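Local coordinates for UPF0033 domain-containing protein (PDB 3HZ7) that is of unknown function but, as the N-terminal part of a longer protein of the TusA (SirA-like) family, may carry sulfur in persulfide form, at residues 38-41 / 42-45; 46-49 / 50-54. One frame throughout, in Å; residues are numbered along the deposited sequence.

Contact 1 of 2, residues 38-41 / 42-45; sequences NDIS and RQNL
The R42 guanidinium has the D39 carboxylate at its own edge, in plane, and carries the CH2 of Q43 CG 3.7 Å above one face, set toward the rim; D39 O lies over that same face. At the edge, R42 NH1 donates to D39 OD2 at 2.6 Å, a salt bridge. The two flat groups nonetheless stand nearly perpendicular, 87° apart, and the bond uses the anti lone pair of OD2. R42 reaches it by leaving with CG anti to the backbone N (chi1 -176°) and bending back twice along its chain, and it also makes a cation-pi contact with Y58.

These are the N-cap, N38, and first two turns of helix 39-52, the second helix of a two-layer alpha/beta fold; N38 OD1 accepts from S41 N at 2.7 Å. On the outer side, D39 O receives the helical bond from Q43 N (2.9 Å) and a weak one from Q43 NE2 (3.3 Å), while I40 CD1 comes 3.8 Å from the same NE2. Facing inward, L45 lays CG 3.4 Å from S41 O and continues onto V34, V36 and V68 of the sheet and V15 and A18 of helix 13-23.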
loop_
_atom_site.group_PDB
_atom_site.type_symbol
_atom_site.label_atom_id
_atom_site.label_comp_id
_atom_site.label_asym_id
_atom_site.label_seq_id
_atom_site.Cartn_x
_atom_site.Cartn_y
_atom_site.Cartn_z
ATOM N N ASN A 38 8.767 -5.733 5.702
ATOM C CA ASN A 38 8.433 -6.587 6.846
ATOM C C ASN A 38 6.949 -6.866 6.768
ATOM O O ASN A 38 6.188 -6.041 6.266
ATOM C CB ASN A 38 8.841 -5.891 8.205
ATOM C CG ASN A 38 8.053 -4.632 8.468
ATOM O OD1 ASN A 38 6.918 -4.698 8.893
ATOM N ND2 ASN A 38 8.634 -3.480 8.168
ATOM N N ASP A 39 6.548 -8.035 7.269
ATOM C CA ASP A 39 5.165 -8.508 7.241
ATOM C C ASP A 39 4.192 -7.686 8.016
ATOM O O ASP A 39 2.997 -7.635 7.710
ATOM C CB ASP A 39 5.091 -9.933 7.790
ATOM C CG ASP A 39 5.132 -10.959 6.723
ATOM O OD1 ASP A 39 6.256 -11.351 6.305
ATOM O OD2 ASP A 39 4.007 -11.364 6.308
ATOM N N ILE A 40 4.709 -7.093 9.083
ATOM C CA ILE A 40 3.912 -6.263 9.944
ATOM C C ILE A 40 3.380 -5.068 9.154
ATOM O O ILE A 40 2.218 -4.702 9.264
ATOM C CB ILE A 40 4.770 -5.759 11.144
ATOM C CG1 ILE A 40 5.225 -6.960 12.001
ATOM C CG2 ILE A 40 3.942 -4.779 11.993
ATOM C CD1 ILE A 40 4.091 -7.551 12.831
ATOM N N SER A 41 4.234 -4.470 8.350
ATOM C CA SER A 41 3.804 -3.319 7.553
ATOM C C SER A 41 2.731 -3.743 6.557
ATOM O O SER A 41 1.707 -3.036 6.373
ATOM C CB SER A 41 4.996 -2.709 6.806
ATOM O OG SER A 41 5.904 -2.125 7.725
ATOM N N ARG A 42 2.949 -4.916 5.942
ATOM C CA ARG A 42 2.009 -5.445 4.951
ATOM C C ARG A 42 0.641 -5.589 5.616
ATOM O O ARG A 42 -0.410 -5.141 5.091
ATOM C CB ARG A 42 2.557 -6.784 4.416
ATOM C CG ARG A 42 1.724 -7.405 3.291
ATOM C CD ARG A 42 0.617 -8.328 3.860
ATOM N NE ARG A 42 1.292 -9.324 4.681
ATOM C CZ ARG A 42 0.705 -10.217 5.470
ATOM N NH1 ARG A 42 1.469 -11.050 6.168
ATOM N NH2 ARG A 42 -0.613 -10.288 5.550
ATOM N N GLN A 43 0.644 -6.176 6.813
ATOM C CA GLN A 43 -0.601 -6.338 7.550
ATOM C C GLN A 43 -1.263 -5.010 7.829
ATOM O O GLN A 43 -2.489 -4.852 7.708
ATOM C CB GLN A 43 -0.335 -7.019 8.908
ATOM C CG GLN A 43 0.342 -8.368 8.825
ATOM C CD GLN A 43 0.749 -8.864 10.196
ATOM O OE1 GLN A 43 -0.024 -8.785 11.133
ATOM N NE2 GLN A 43 1.965 -9.374 10.311
ATOM N N ASN A 44 -0.462 -4.050 8.257
ATOM C CA ASN A 44 -1.017 -2.736 8.554
ATOM C C ASN A 44 -1.613 -2.110 7.291
ATOM O O ASN A 44 -2.704 -1.540 7.319
ATOM C CB ASN A 44 0.066 -1.833 9.182
ATOM C CG ASN A 44 0.378 -2.261 10.587
ATOM O OD1 ASN A 44 -0.439 -2.951 11.207
ATOM N ND2 ASN A 44 1.543 -1.865 11.111
ATOM N N LEU A 45 -0.891 -2.250 6.189
ATOM C CA LEU A 45 -1.391 -1.734 4.904
ATOM C C LEU A 45 -2.703 -2.406 4.503
ATOM O O LEU A 45 -3.603 -1.709 4.034
ATOM C CB LEU A 45 -0.315 -1.907 3.811
ATOM C CG LEU A 45 0.856 -0.912 3.871
ATOM C CD1 LEU A 45 2.031 -1.475 3.023
ATOM C CD2 LEU A 45 0.406 0.468 3.361
#

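Contact 2 of 2, residues 46-49 / 50-54; sequences QKMA and EGMGY
K47 O takes the N-H of G51 at 2.7 Å, and the same oxygen has E50 CG pressed against it at 3.0 Å. That closeness follows from the first torsion of E50 (chi1 71°), which sets CG between the backbone N and the carbonyl carbon; from there the chain extends so that OE2 passes 3.8 Å from K47 CA. The opposite charges of K47 and E50 remain apart, with NZ 6.8 Å from OE2.

Residues 46-52 form the last turns of helix 39-52, and G53 and Y54 lead out of it through a Schellman motif. G53, with positive phi (80°), lets the chain turn back, G53 N donating to E50 O at 2.6 Å and Y54 N to A49 O at 2.8 Å. The latter donor sits above the carbonyl plane rather than on a lone pair. The Y54 ring carries M52 O over the centre of one face, and the A49 and Y54 CB atoms lie 4.4 Å apart, both side chains also touching I70 of the sheet.

On the flank toward helix 13-23, the selenomethionines M48 and M52 run alongside each other in the same direction, bringing their SE atoms to 3.5 Å. M48 goes on to V15, A18 and L22 of that helix, M52 to K19. On another side, Q46 NE2 is hydrogen-bonded to S56 OG of strand 55-60, and its side chain touches Y58.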
loop_
_atom_site.group_PDB
_atom_site.type_symbol
_atom_site.label_atom_id
_atom_site.label_comp_id
_atom_site.label_asym_id
_atom_site.label_seq_id
_atom_site.Cartn_x
_atom_site.Cartn_y
_atom_site.Cartn_z
ATOM N N GLN A 46 -2.842 -3.738 4.690
ATOM C CA GLN A 46 -4.109 -4.399 4.323
ATOM C C GLN A 46 -5.282 -4.038 5.237
ATOM O O GLN A 46 -6.431 -3.865 4.787
ATOM C CB GLN A 46 -3.956 -5.927 4.263
ATOM C CG GLN A 46 -3.044 -6.368 3.132
ATOM C CD GLN A 46 -3.263 -7.793 2.694
ATOM O OE1 GLN A 46 -3.093 -8.742 3.468
ATOM N NE2 GLN A 46 -3.626 -7.949 1.417
ATOM N N LYS A 47 -5.004 -3.894 6.521
ATOM C CA LYS A 47 -6.079 -3.507 7.477
ATOM C C LYS A 47 -6.591 -2.103 7.126
ATOM O O LYS A 47 -7.808 -1.822 7.185
ATOM C CB LYS A 47 -5.548 -3.523 8.921
ATOM C CG LYS A 47 -4.910 -4.904 9.338
ATOM C CD LYS A 47 -5.352 -5.316 10.736
ATOM C CE LYS A 47 -4.690 -6.593 11.252
ATOM N NZ LYS A 47 -3.211 -6.435 11.468
HETATM N N MSE A 48 -5.670 -1.218 6.736
HETATM C CA MSE A 48 -6.055 0.149 6.340
HETATM C C MSE A 48 -6.842 0.077 5.066
HETATM O O MSE A 48 -7.846 0.787 4.903
HETATM C CB MSE A 48 -4.798 1.029 6.159
HETATM C CG MSE A 48 -5.084 2.445 5.656
HETATM SE SE MSE A 48 -5.176 2.643 3.661
HETATM C CE MSE A 48 -3.293 2.392 3.353
ATOM N N ALA A 49 -6.419 -0.796 4.138
ATOM C CA ALA A 49 -7.157 -0.897 2.865
ATOM C C ALA A 49 -8.591 -1.438 3.121
ATOM O O ALA A 49 -9.579 -0.919 2.580
ATOM C CB ALA A 49 -6.403 -1.837 1.877
ATOM N N GLU A 50 -8.699 -2.504 3.915
ATOM C CA GLU A 50 -10.029 -3.050 4.183
ATOM C C GLU A 50 -10.800 -1.946 4.887
ATOM O O GLU A 50 -11.923 -1.628 4.488
ATOM C CB GLU A 50 -9.968 -4.335 5.036
ATOM C CG GLU A 50 -9.571 -4.155 6.484
ATOM C CD GLU A 50 -9.887 -5.386 7.341
ATOM O OE1 GLU A 50 -11.089 -5.725 7.469
ATOM O OE2 GLU A 50 -8.944 -6.011 7.888
ATOM N N GLY A 51 -10.192 -1.351 5.921
ATOM C CA GLY A 51 -10.835 -0.242 6.606
ATOM C C GLY A 51 -11.454 0.734 5.610
ATOM O O GLY A 51 -12.634 1.071 5.735
HETATM N N MSE A 52 -10.702 1.173 4.602
HETATM C CA MSE A 52 -11.245 2.097 3.602
HETATM C C MSE A 52 -12.161 1.454 2.551
HETATM O O MSE A 52 -12.745 2.153 1.722
HETATM C CB MSE A 52 -10.125 2.828 2.857
HETATM C CG MSE A 52 -9.187 3.687 3.703
HETATM SE SE MSE A 52 -7.876 4.639 2.567
HETATM C CE MSE A 52 -8.993 6.112 1.917
ATOM N N GLY A 53 -12.305 0.137 2.560
ATOM C CA GLY A 53 -13.167 -0.468 1.563
ATOM C C GLY A 53 -12.484 -0.613 0.203
ATOM O O GLY A 53 -13.121 -0.512 -0.848
ATOM N N TYR A 54 -11.183 -0.878 0.236
ATOM C CA TYR A 54 -10.436 -1.028 -0.986
ATOM C C TYR A 54 -9.972 -2.453 -1.080
ATOM O O TYR A 54 -9.755 -3.095 -0.053
ATOM C CB TYR A 54 -9.203 -0.092 -0.983
ATOM C CG TYR A 54 -9.561 1.378 -1.065
ATOM C CD1 TYR A 54 -10.608 1.814 -1.871
ATOM C CD2 TYR A 54 -8.861 2.318 -0.346
ATOM C CE1 TYR A 54 -10.940 3.160 -1.961
ATOM C CE2 TYR A 54 -9.185 3.679 -0.432
ATOM C CZ TYR A 54 -10.220 4.083 -1.233
ATOM O OH TYR A 54 -10.514 5.420 -1.332
#

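Overall arrangement
Contacts 1 and 2 are the two ends of helix 39-52, their centres about 12 Å apart, and they illustrate how the ends of a helix are finished differently. At 38-45 polar side chains do much of the work: an asparagine cap and a salt bridge at the helix's N-terminal end. At 46-54 the ending is made by the backbone, through a Schellman motif with glycine at the turn that leads into strand 55-60. Contact 1 is partly buried, contact 2 mostly at the surface, yet each sends apolar groups inward. L45 from the first and M48 from the second both reach V15 and A18, joining the helix to helix 13-23, while both contacts also touch strand 66-71.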